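Local coordinates for protein xylanase inhibitor TL-XI (Triticum aestivum, PDB 3G7M) that inhibits xylanases noncompetitively as a member of the small thaumatin-like protein family, consistent with a role in plant defence, at residues A[85-90]-A[111-116]; A[94-99]-A[143-148]; A[50-55]-A[64-69]. The protein carries 4 engineered substitutions. One frame throughout, in Å; residues are numbered along the deposited sequence.

Interaction 1: residues A[85-90]-A[111-116]. Engineered in segment 111-116: Asn112 (natural residue Asp).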
ATOM      1  N   THR A  85      -5.084  -4.232   5.416  1.00 18.89           N
ATOM      2  CA  THR A  85      -5.483  -4.288   4.016  1.00 19.11           C
ATOM      3  C   THR A  85      -4.227  -4.325   3.166  1.00 19.57           C
ATOM      4  O   THR A  85      -3.350  -3.488   3.360  1.00 19.67           O
ATOM      5  CB  THR A  85      -6.299  -3.061   3.638  1.00 18.89           C
ATOM      6  OG1 THR A  85      -7.459  -3.001   4.518  1.00 18.91           O
ATOM      7  CG2 THR A  85      -6.762  -3.153   2.187  1.00 19.34           C
ATOM      8  N   MET A  86      -4.130  -5.312   2.260  1.00 19.85           N
ATOM      9  CA  MET A  86      -2.926  -5.547   1.434  1.00 19.91           C
ATOM     10  C   MET A  86      -3.098  -5.276  -0.049  1.00 19.82           C
ATOM     11  O   MET A  86      -3.850  -5.991  -0.771  1.00 19.33           O
ATOM     12  CB  MET A  86      -2.412  -6.963   1.590  1.00 19.84           C
ATOM     13  CG  MET A  86      -1.381  -7.107   2.648  1.00 22.63           C
ATOM     14  SD  MET A  86       0.144  -6.289   2.187  1.00 26.09           S
ATOM     15  CE  MET A  86       1.266  -7.219   3.260  1.00 26.22           C
ATOM     16  N   ALA A  87      -2.368  -4.242  -0.494  1.00 19.70           N
ATOM     17  CA  ALA A  87      -2.297  -3.923  -1.891  1.00 19.75           C
ATOM     18  C   ALA A  87      -0.980  -4.444  -2.486  1.00 20.22           C
ATOM     19  O   ALA A  87       0.087  -4.334  -1.854  1.00 20.32           O
ATOM     20  CB  ALA A  87      -2.393  -2.462  -2.058  1.00 19.72           C
ATOM     21  N   GLU A  88      -1.070  -5.020  -3.694  1.00 20.51           N
ATOM     22  CA  GLU A  88       0.091  -5.556  -4.441  1.00 20.53           C
ATOM     23  C   GLU A  88       0.230  -4.873  -5.801  1.00 20.17           C
ATOM     24  O   GLU A  88      -0.725  -4.765  -6.559  1.00 19.95           O
ATOM     25  CB  GLU A  88      -0.062  -7.075  -4.639  1.00 20.35           C
ATOM     26  CG  GLU A  88       1.217  -7.885  -4.596  1.00 21.62           C
ATOM     27  CD  GLU A  88       1.783  -8.189  -5.967  1.00 23.48           C
ATOM     28  OE1 GLU A  88       2.279  -9.316  -6.182  1.00 23.54           O
ATOM     29  OE2 GLU A  88       1.802  -7.280  -6.820  1.00 25.23           O
ATOM     30  N   VAL A  89       1.431  -4.423  -6.117  1.00 20.56           N
ATOM     31  CA  VAL A  89       1.675  -3.806  -7.413  1.00 21.21           C
ATOM     32  C   VAL A  89       2.859  -4.506  -8.056  1.00 21.64           C
ATOM     33  O   VAL A  89       3.949  -4.488  -7.472  1.00 22.00           O
ATOM     34  CB  VAL A  89       1.947  -2.260  -7.276  1.00 21.13           C
ATOM     35  CG1 VAL A  89       2.465  -1.636  -8.578  1.00 20.67           C
ATOM     36  CG2 VAL A  89       0.694  -1.536  -6.790  1.00 20.30           C
ATOM     37  N   SER A  90       2.641  -5.117  -9.236  1.00 22.11           N
ATOM     38  CA  SER A  90       3.723  -5.696 -10.056  1.00 22.99           C
ATOM     39  C   SER A  90       4.069  -4.783 -11.240  1.00 23.53           C
ATOM     40  O   SER A  90       3.185  -4.182 -11.856  1.00 24.01           O
ATOM     41  CB  SER A  90       3.378  -7.105 -10.557  1.00 22.54           C
ATOM     42  OG  SER A  90       2.937  -7.963  -9.506  1.00 24.03           O
ATOM     43  N   MET A 111      -9.284   0.839   0.829  1.00 23.59           N
ATOM     44  CA  MET A 111      -8.361   1.262  -0.203  1.00 23.79           C
ATOM     45  C   MET A 111      -9.000   1.442  -1.565  1.00 24.06           C
ATOM     46  O   MET A 111     -10.004   0.820  -1.880  1.00 23.72           O
ATOM     47  CB  MET A 111      -7.226   0.262  -0.322  1.00 24.13           C
ATOM     48  CG  MET A 111      -6.151   0.377   0.711  1.00 24.83           C
ATOM     49  SD  MET A 111      -4.835  -0.786   0.309  1.00 25.38           S
ATOM     50  CE  MET A 111      -3.887  -0.603   1.820  1.00 26.37           C
ATOM     51  N   ASN A 112      -8.389   2.298  -2.376  1.00 24.75           N
ATOM     52  CA  ASN A 112      -8.709   2.404  -3.797  1.00 24.77           C
ATOM     53  C   ASN A 112      -7.419   2.462  -4.633  1.00 24.93           C
ATOM     54  O   ASN A 112      -6.636   3.433  -4.515  1.00 25.32           O
ATOM     55  CB  ASN A 112      -9.549   3.653  -4.063  1.00 24.70           C
ATOM     56  CG  ASN A 112     -10.987   3.347  -4.273  1.00 25.22           C
ATOM     57  OD1 ASN A 112     -11.656   4.001  -5.073  1.00 23.61           O
ATOM     58  ND2 ASN A 112     -11.491   2.352  -3.551  1.00 26.40           N
ATOM     59  N   LEU A 113      -7.191   1.438  -5.470  1.00 24.12           N
ATOM     60  CA  LEU A 113      -6.048   1.430  -6.386  1.00 22.41           C
ATOM     61  C   LEU A 113      -6.550   1.848  -7.744  1.00 22.21           C
ATOM     62  O   LEU A 113      -7.525   1.265  -8.264  1.00 22.26           O
ATOM     63  CB  LEU A 113      -5.428   0.042  -6.467  1.00 22.30           C
ATOM     64  CG  LEU A 113      -4.654  -0.426  -5.218  1.00 22.53           C
ATOM     65  CD1 LEU A 113      -5.592  -0.807  -4.048  1.00 22.99           C
ATOM     66  CD2 LEU A 113      -3.767  -1.612  -5.555  1.00 22.00           C
ATOM     67  N   LYS A 114      -5.918   2.873  -8.308  1.00 22.00           N
ATOM     68  CA  LYS A 114      -6.282   3.320  -9.654  1.00 22.00           C
ATOM     69  C   LYS A 114      -5.109   3.740 -10.562  1.00 22.00           C
ATOM     70  O   LYS A 114      -4.066   4.200 -10.097  1.00 22.00           O
ATOM     71  CB  LYS A 114      -7.386   4.405  -9.617  1.00 22.00           C
ATOM     72  CG  LYS A 114      -7.068   5.622  -8.770  1.00 22.85           C
ATOM     73  CD  LYS A 114      -8.260   6.572  -8.656  1.00 24.80           C
ATOM     74  CE  LYS A 114      -9.247   6.053  -7.614  1.00 26.36           C
ATOM     75  NZ  LYS A 114     -10.330   7.024  -7.401  1.00 27.72           N
ATOM     76  N   CYS A 115      -5.310   3.564 -11.868  1.00 22.00           N
ATOM     77  CA  CYS A 115      -4.350   3.972 -12.862  1.00 22.00           C
ATOM     78  C   CYS A 115      -4.974   4.964 -13.830  1.00 22.00           C
ATOM     79  O   CYS A 115      -6.166   4.854 -14.158  1.00 22.00           O
ATOM     80  CB  CYS A 115      -3.846   2.760 -13.626  1.00 22.00           C
ATOM     81  SG  CYS A 115      -2.260   3.071 -14.386  1.00 22.92           S
ATOM     82  N   SER A 116      -4.157   5.918 -14.295  1.00 22.00           N
ATOM     83  CA  SER A 116      -4.604   6.936 -15.236  1.00 21.89           C
ATOM     84  C   SER A 116      -4.945   6.339 -16.613  1.00 21.57           C
ATOM     85  O   SER A 116      -5.604   6.977 -17.438  1.00 21.18           O
ATOM     86  CB  SER A 116      -3.550   8.041 -15.353  1.00 22.00           C
ATOM     87  OG  SER A 116      -2.300   7.531 -15.789  1.00 22.00           O
TER
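Met111, whose side chain reaches across to Thr85, takes part through its carbonyl in the shortest polar bond within 111-116, a local one between neighbouring residues: Asn112 ND2 donates to Met111 O over 2.7 Å. The N-H points almost straight at the oxygen (173°), yet meets it well to the side of the C=O direction and tilted out of the carbonyl plane. Asn112 is an engineered residue, aspartate in the natural protein, and its OD1 is taken by Arg124. Between the two strands themselves there is no hydrogen bond; 86-90 and 111-115 run 9.0 Å apart at closest approach, nearly parallel at 11°, and the interval is filled by side chains. Met111 spans it with an extended chain that meets Thr85 tip to tip. Its SD lies 3.6 Å from Thr85 CG2 and 3.8 Å from Ala87 CB, while CE reaches toward the Thr85 carbonyl. Thr85 is turned so that CG2 stands anti to its own nitrogen (chi1 -58°, measured to OG1), which presents the methyl to the sulfur and leaves OG1 to bond Val109 O. A buried hydroxyl thus finds its partner in the nearby loop while the apolar branch does the packing. One step along, Leu113 completes the layer: CD2 packs 3.9 Å from Ala87 CB, with CD1 slightly farther off, and the small alanine methyl sits between this branch and the methionine sulfur. Val89, Phe149 and Ile147 belong to the same apolar surroundings. The case illustrates how two strands meet across facing sheets through side-chain packing, with no hydrogen bond between the segments: strand 86-91 of the six-stranded antiparallel sheet faces strand 111-115 of the mixed sheet, as in the beta sandwich of the thaumatin fold.

Interaction 2: residues A[94-99]-A[143-148]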
ATOM      1  N   GLY A  94       7.510  -0.358 -17.922  1.00 25.86           N
ATOM      2  CA  GLY A  94       6.364   0.429 -18.435  1.00 25.34           C
ATOM      3  C   GLY A  94       4.948   0.036 -17.986  1.00 24.79           C
ATOM      4  O   GLY A  94       4.149   0.933 -17.590  1.00 24.69           O
ATOM      5  N   ASN A  95       4.641  -1.295 -18.064  1.00 24.44           N
ATOM      6  CA  ASN A  95       3.317  -1.880 -17.673  1.00 23.37           C
ATOM      7  C   ASN A  95       3.123  -2.184 -16.179  1.00 22.82           C
ATOM      8  O   ASN A  95       4.048  -2.669 -15.498  1.00 23.17           O
ATOM      9  CB  ASN A  95       3.072  -3.167 -18.437  1.00 23.31           C
ATOM     10  CG  ASN A  95       2.875  -2.922 -19.898  1.00 23.97           C
ATOM     11  OD1 ASN A  95       1.946  -3.465 -20.505  1.00 25.11           O
ATOM     12  ND2 ASN A  95       3.743  -2.095 -20.485  1.00 22.72           N
ATOM     13  N   TYR A  96       1.913  -1.914 -15.676  1.00 22.00           N
ATOM     14  CA  TYR A  96       1.629  -2.076 -14.261  1.00 20.79           C
ATOM     15  C   TYR A  96       0.437  -3.004 -14.135  1.00 20.38           C
ATOM     16  O   TYR A  96      -0.448  -2.986 -14.973  1.00 20.52           O
ATOM     17  CB  TYR A  96       1.297  -0.720 -13.577  1.00 20.52           C
ATOM     18  CG  TYR A  96       2.349   0.395 -13.654  1.00 21.14           C
ATOM     19  CD1 TYR A  96       3.577   0.275 -12.981  1.00 20.91           C
ATOM     20  CD2 TYR A  96       2.101   1.598 -14.376  1.00 22.04           C
ATOM     21  CE1 TYR A  96       4.547   1.302 -13.056  1.00 20.65           C
ATOM     22  CE2 TYR A  96       3.067   2.625 -14.451  1.00 21.93           C
ATOM     23  CZ  TYR A  96       4.276   2.472 -13.787  1.00 21.30           C
ATOM     24  OH  TYR A  96       5.221   3.473 -13.888  1.00 21.65           O
ATOM     25  N   THR A  97       0.411  -3.825 -13.087  1.00 20.14           N
ATOM     26  CA  THR A  97      -0.799  -4.556 -12.657  1.00 19.55           C
ATOM     27  C   THR A  97      -0.922  -4.280 -11.196  1.00 19.15           C
ATOM     28  O   THR A  97       0.090  -4.241 -10.485  1.00 19.52           O
ATOM     29  CB  THR A  97      -0.680  -6.091 -12.819  1.00 19.40           C
ATOM     30  OG1 THR A  97       0.507  -6.570 -12.159  1.00 20.14           O
ATOM     31  CG2 THR A  97      -0.566  -6.475 -14.304  1.00 20.33           C
ATOM     32  N   TYR A  98      -2.147  -4.071 -10.733  1.00 18.67           N
ATOM     33  CA  TYR A  98      -2.367  -3.700  -9.328  1.00 18.31           C
ATOM     34  C   TYR A  98      -3.544  -4.466  -8.708  1.00 18.42           C
ATOM     35  O   TYR A  98      -4.635  -4.484  -9.249  1.00 18.59           O
ATOM     36  CB  TYR A  98      -2.515  -2.174  -9.176  1.00 18.00           C
ATOM     37  CG  TYR A  98      -3.407  -1.527 -10.224  1.00 17.74           C
ATOM     38  CD1 TYR A  98      -2.940  -1.247 -11.499  1.00 15.24           C
ATOM     39  CD2 TYR A  98      -4.723  -1.207  -9.933  1.00 18.76           C
ATOM     40  CE1 TYR A  98      -3.751  -0.690 -12.443  1.00 15.87           C
ATOM     41  CE2 TYR A  98      -5.550  -0.650 -10.891  1.00 18.29           C
ATOM     42  CZ  TYR A  98      -5.057  -0.391 -12.145  1.00 17.56           C
ATOM     43  OH  TYR A  98      -5.876   0.177 -13.105  1.00 19.16           O
ATOM     44  N   GLY A  99      -3.303  -5.135  -7.588  1.00 18.44           N
ATOM     45  CA  GLY A  99      -4.316  -5.976  -6.952  1.00 18.16           C
ATOM     46  C   GLY A  99      -4.374  -5.708  -5.469  1.00 18.31           C
ATOM     47  O   GLY A  99      -3.491  -5.061  -4.913  1.00 18.23           O
ATOM     48  N   SER A 143       1.961   6.498 -17.894  1.00 23.72           N
ATOM     49  CA  SER A 143       0.810   6.294 -16.989  1.00 23.93           C
ATOM     50  C   SER A 143       1.110   6.595 -15.510  1.00 23.84           C
ATOM     51  O   SER A 143       2.276   6.730 -15.120  1.00 24.06           O
ATOM     52  CB  SER A 143       0.187   4.892 -17.172  1.00 23.75           C
ATOM     53  OG  SER A 143       1.158   3.871 -17.014  1.00 25.29           O
ATOM     54  N   ARG A 144       0.054   6.701 -14.693  1.00 23.49           N
ATOM     55  CA  ARG A 144       0.228   7.148 -13.322  1.00 23.31           C
ATOM     56  C   ARG A 144      -0.607   6.335 -12.336  1.00 23.15           C
ATOM     57  O   ARG A 144      -1.831   6.347 -12.426  1.00 23.31           O
ATOM     58  CB  ARG A 144      -0.114   8.649 -13.246  1.00 23.20           C
ATOM     59  CG  ARG A 144       1.060   9.490 -13.678  1.00 24.10           C
ATOM     60  CD  ARG A 144       0.656  10.813 -14.279  1.00 25.80           C
ATOM     61  NE  ARG A 144       1.794  11.357 -15.032  1.00 28.62           N
ATOM     62  CZ  ARG A 144       1.715  12.343 -15.927  1.00 29.76           C
ATOM     63  NH1 ARG A 144       0.543  12.925 -16.193  1.00 30.54           N
ATOM     64  NH2 ARG A 144       2.812  12.751 -16.566  1.00 29.45           N
ATOM     65  N   LEU A 145       0.062   5.640 -11.407  1.00 22.65           N
ATOM     66  CA  LEU A 145      -0.601   4.834 -10.381  1.00 22.96           C
ATOM     67  C   LEU A 145      -0.934   5.619  -9.110  1.00 23.07           C
ATOM     68  O   LEU A 145      -0.092   6.420  -8.622  1.00 23.13           O
ATOM     69  CB  LEU A 145       0.290   3.668  -9.979  1.00 22.96           C
ATOM     70  CG  LEU A 145       0.368   2.456 -10.910  1.00 23.46           C
ATOM     71  CD1 LEU A 145       1.387   1.494 -10.379  1.00 23.25           C
ATOM     72  CD2 LEU A 145      -0.993   1.762 -10.984  1.00 23.40           C
ATOM     73  N   GLN A 146      -2.142   5.364  -8.569  1.00 22.31           N
ATOM     74  CA  GLN A 146      -2.597   5.994  -7.329  1.00 22.00           C
ATOM     75  C   GLN A 146      -3.234   5.005  -6.342  1.00 21.77           C
ATOM     76  O   GLN A 146      -4.171   4.281  -6.677  1.00 21.79           O
ATOM     77  CB  GLN A 146      -3.552   7.139  -7.633  1.00 22.00           C
ATOM     78  CG  GLN A 146      -3.738   8.097  -6.465  1.00 23.88           C
ATOM     79  CD  GLN A 146      -4.487   9.367  -6.856  1.00 25.48           C
ATOM     80  OE1 GLN A 146      -5.079   9.450  -7.955  1.00 27.31           O
ATOM     81  NE2 GLN A 146      -4.462  10.367  -5.959  1.00 23.08           N
ATOM     82  N   ILE A 147      -2.706   4.987  -5.122  1.00 20.81           N
ATOM     83  CA  ILE A 147      -3.319   4.273  -4.022  1.00 19.60           C
ATOM     84  C   ILE A 147      -3.944   5.304  -3.084  1.00 19.15           C
ATOM     85  O   ILE A 147      -3.277   6.211  -2.602  1.00 19.34           O
ATOM     86  CB  ILE A 147      -2.294   3.471  -3.255  1.00 19.45           C
ATOM     87  CG1 ILE A 147      -1.316   2.771  -4.200  1.00 20.89           C
ATOM     88  CG2 ILE A 147      -2.962   2.508  -2.340  1.00 18.41           C
ATOM     89  CD1 ILE A 147      -1.900   1.656  -5.031  1.00 22.00           C
ATOM     90  N   VAL A 148      -5.238   5.181  -2.836  1.00 18.67           N
ATOM     91  CA  VAL A 148      -5.906   6.094  -1.912  1.00 18.02           C
ATOM     92  C   VAL A 148      -6.345   5.302  -0.661  1.00 18.16           C
ATOM     93  O   VAL A 148      -6.906   4.182  -0.745  1.00 17.71           O
ATOM     94  CB  VAL A 148      -7.107   6.878  -2.601  1.00 17.70           C
ATOM     95  CG1 VAL A 148      -7.664   7.972  -1.699  1.00 15.28           C
ATOM     96  CG2 VAL A 148      -6.682   7.481  -3.927  1.00 17.96           C
TER
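Tyr96 can be followed atom by atom against Leu145. Its CB already lies 3.9 Å from Leu145 CD1, and one bond on, CG and CD1 of the ring are closer to that methyl, CG at 3.6 Å. CE1 is still within its range. Along the other side of the ring CD2 and then CE2 pass Ser143 OG, the latter at 3.4 Å, with the hydroxyl at the ring edge; this oxygen also makes a weak hydrogen bond to Ala140 O. At the tip, OH is hydrogen-bonded to Thr40 OG1. Leu145 CD1 stands over one ring face as a CH-pi contact, 3.9 Å from the centroid of the Tyr96 ring and 25° off its normal, while Gly94 O lies over the opposite face, toward the rim. Leu145 divides its branches, for CD2 turns to the second tyrosine and lies 3.6 Å from Tyr98 CD1, meeting that ring obliquely. Tyr98 CG sits between its backbone N and carbonyl carbon (chi1 44°), which stands the ring beside that branch, and its hydroxyl is hydrogen-bonded to Asp119 O. An alanine in place of Tyr96 has neither ring nor hydroxyl, and would probably leave a gap beside Leu145 CD1 and Thr40 OG1 without its mate. Here the aromatic residues of strand 95-101 and the leucine of strand 145-149 meet in the interior between two sheets, the apolar filling of a thaumatin-type beta sandwich.

Interaction 3: residues A[50-55]-A[64-69]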
ATOM      1  N   GLY A  50      -1.222   0.535   4.531  1.00 18.87           N
ATOM      2  CA  GLY A  50      -1.190   1.616   5.507  1.00 19.02           C
ATOM      3  C   GLY A  50      -1.181   1.139   6.949  1.00 19.18           C
ATOM      4  O   GLY A  50      -1.770   0.101   7.274  1.00 18.93           O
ATOM      5  N   ARG A  51      -0.524   1.926   7.811  1.00 19.45           N
ATOM      6  CA  ARG A  51      -0.458   1.654   9.243  1.00 19.37           C
ATOM      7  C   ARG A  51      -1.010   2.827  10.022  1.00 19.69           C
ATOM      8  O   ARG A  51      -0.749   3.988   9.681  1.00 19.62           O
ATOM      9  CB  ARG A  51       0.979   1.416   9.672  1.00 19.55           C
ATOM     10  CG  ARG A  51       1.761   0.450   8.798  1.00 18.61           C
ATOM     11  CD  ARG A  51       3.229   0.564   9.132  1.00 17.08           C
ATOM     12  NE  ARG A  51       3.849   1.707   8.482  1.00 14.48           N
ATOM     13  CZ  ARG A  51       5.062   2.156   8.766  1.00 13.95           C
ATOM     14  NH1 ARG A  51       5.773   1.575   9.721  1.00 14.62           N
ATOM     15  NH2 ARG A  51       5.559   3.191   8.101  1.00 13.81           N
ATOM     16  N   THR A  52      -1.773   2.520  11.074  1.00 20.19           N
ATOM     17  CA  THR A  52      -2.398   3.566  11.875  1.00 20.43           C
ATOM     18  C   THR A  52      -1.917   3.439  13.282  1.00 20.68           C
ATOM     19  O   THR A  52      -1.545   2.352  13.689  1.00 21.01           O
ATOM     20  CB  THR A  52      -3.941   3.463  11.869  1.00 20.56           C
ATOM     21  OG1 THR A  52      -4.367   2.204  12.427  1.00 20.05           O
ATOM     22  CG2 THR A  52      -4.494   3.629  10.449  1.00 21.15           C
ATOM     23  N   GLY A  53      -1.938   4.552  14.020  1.00 21.22           N
ATOM     24  CA  GLY A  53      -1.630   4.574  15.451  1.00 21.63           C
ATOM     25  C   GLY A  53      -0.177   4.260  15.750  1.00 22.00           C
ATOM     26  O   GLY A  53       0.139   3.479  16.663  1.00 22.00           O
ATOM     27  N   CYS A  54       0.715   4.857  14.960  1.00 22.00           N
ATOM     28  CA  CYS A  54       2.155   4.627  15.114  1.00 22.00           C
ATOM     29  C   CYS A  54       2.711   5.671  16.046  1.00 22.00           C
ATOM     30  O   CYS A  54       2.546   6.862  15.814  1.00 22.00           O
ATOM     31  CB  CYS A  54       2.882   4.676  13.767  1.00 22.00           C
ATOM     32  SG  CYS A  54       2.187   3.548  12.539  1.00 22.74           S
ATOM     33  N   SER A  55       3.352   5.209  17.116  1.00 22.36           N
ATOM     34  CA  SER A  55       4.000   6.106  18.036  1.00 22.78           C
ATOM     35  C   SER A  55       5.490   5.755  18.146  1.00 23.29           C
ATOM     36  O   SER A  55       5.843   4.691  18.662  1.00 23.41           O
ATOM     37  CB  SER A  55       3.300   6.048  19.388  1.00 22.36           C
ATOM     38  OG  SER A  55       3.816   7.062  20.239  1.00 23.07           O
ATOM     39  N   CYS A  64       3.036   0.226  15.670  1.00 22.76           N
ATOM     40  CA  CYS A  64       1.778   0.721  15.137  1.00 22.00           C
ATOM     41  C   CYS A  64       0.599  -0.146  15.618  1.00 22.00           C
ATOM     42  O   CYS A  64       0.754  -1.347  15.861  1.00 22.00           O
ATOM     43  CB  CYS A  64       1.821   0.726  13.609  1.00 22.19           C
ATOM     44  SG  CYS A  64       3.110   1.751  12.935  1.00 22.00           S
ATOM     45  N   GLN A  65      -0.572   0.484  15.736  1.00 22.00           N
ATOM     46  CA  GLN A  65      -1.797  -0.137  16.233  1.00 21.65           C
ATOM     47  C   GLN A  65      -2.314  -1.177  15.219  1.00 21.94           C
ATOM     48  O   GLN A  65      -2.706  -2.292  15.613  1.00 22.00           O
ATOM     49  CB  GLN A  65      -2.857   0.941  16.522  1.00 21.16           C
ATOM     50  CG  GLN A  65      -3.889   0.555  17.609  1.00 20.88           C
ATOM     51  CD  GLN A  65      -5.015   1.574  17.723  1.00 21.18           C
ATOM     52  OE1 GLN A  65      -4.794   2.747  18.042  1.00 19.93           O
ATOM     53  NE2 GLN A  65      -6.249   1.120  17.452  1.00 22.00           N
ATOM     54  N   THR A  66      -2.295  -0.829  13.928  1.00 21.54           N
ATOM     55  CA  THR A  66      -2.628  -1.790  12.897  1.00 22.00           C
ATOM     56  C   THR A  66      -1.601  -1.774  11.807  1.00 21.78           C
ATOM     57  O   THR A  66      -1.092  -0.720  11.448  1.00 21.37           O
ATOM     58  CB  THR A  66      -3.963  -1.512  12.224  1.00 21.95           C
ATOM     59  OG1 THR A  66      -3.939  -0.193  11.689  1.00 21.81           O
ATOM     60  CG2 THR A  66      -5.123  -1.660  13.217  1.00 22.00           C
ATOM     61  N   GLY A  67      -1.319  -2.964  11.275  1.00 21.86           N
ATOM     62  CA  GLY A  67      -0.401  -3.101  10.141  1.00 20.93           C
ATOM     63  C   GLY A  67       1.057  -2.867  10.470  1.00 20.21           C
ATOM     64  O   GLY A  67       1.832  -2.552   9.586  1.00 19.65           O
ATOM     65  N   ASP A  68       1.430  -3.070  11.740  1.00 20.03           N
ATOM     66  CA  ASP A  68       2.814  -2.906  12.189  1.00 19.51           C
ATOM     67  C   ASP A  68       3.753  -3.974  11.663  1.00 19.37           C
ATOM     68  O   ASP A  68       3.532  -5.176  11.870  1.00 19.92           O
ATOM     69  CB  ASP A  68       2.897  -2.911  13.709  1.00 19.64           C
ATOM     70  CG  ASP A  68       4.321  -2.708  14.207  1.00 19.03           C
ATOM     71  OD1 ASP A  68       4.870  -1.594  14.047  1.00 18.34           O
ATOM     72  OD2 ASP A  68       4.894  -3.669  14.758  1.00 18.10           O
ATOM     73  N   CYS A  69       4.812  -3.524  10.998  1.00 18.77           N
ATOM     74  CA  CYS A  69       5.806  -4.422  10.456  1.00 18.25           C
ATOM     75  C   CYS A  69       7.130  -4.169  11.153  1.00 17.47           C
ATOM     76  O   CYS A  69       7.921  -3.312  10.743  1.00 17.71           O
ATOM     77  CB  CYS A  69       5.913  -4.245   8.922  1.00 18.53           C
ATOM     78  SG  CYS A  69       6.903  -5.505   7.994  1.00 20.45           S
TER
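Covalent closure comes first: Cys54 SG and Cys64 SG form a disulfide 2.1 Å long with a torsion of 110° about the S-S bond, pinning the two segments where their backbones lie nearest. Backbone hydrogen bonds follow. Thr66 N donates to Thr52 O over 3.3 Å, and the return bond from Thr52 N to Thr66 O is weak; together they make Thr52 and Thr66 a single hydrogen-bonded antiparallel pair. Gln65 N gives a weak bond to the same Thr52 O, at 2.9 Å, and another weak one to Gly53 O, so the carbonyl of Thr52 is gripped twice. Among side chains, the hydroxyls of this pair are hydrogen-bonded, Thr52 OG1 to Thr66 OG1, with either able to be the donor. Each OG1 sits between its own backbone nitrogen and carbonyl carbon, chi1 61° for Thr52 and 57° for Thr66, which brings the oxygens together as the side chains cross. Within 64-69, Cys64 N donates to Asp68 OD1 over 3.1 Å, approaching from above the carboxylate plane, and the same oxygen accepts a weak bond from Gly71 N. Van der Waals packing completes the account: the Arg51 methylenes run beside the Gly67 carbonyl, and Arg51 CB packs 3.9 Å from Cys64 SG, while the guanidinium is turned to Trp14, to whose carbonyl NE donates. With Gln65 and Thr66 both facing Thr52, the pairing is a classic beta bulge, here locked in a disulfide-stapled loop of the thaumatin-like fold.

How the interactions relate
Read from the N terminus, interaction 3 comes first and is complete before the others begin: it closes the short loop between 50-55 and 64-69, which begins at strand 55-56 and returns through 62-63. The chain then enters strand 86-91, turns into its neighbour 95-101, and only afterwards reaches 111-116, which closes interaction 1; 143-148 closes interaction 2 later still. Interactions 1 and 2 therefore cross, and both bind the six-stranded antiparallel sheet to the five-stranded mixed sheet. Their centres are 7 Å apart, with Leu113 packing on Ile147 between them. Met111 CE, packing near Gly50, links interaction 1 to interaction 3 at the end of strand 44-52.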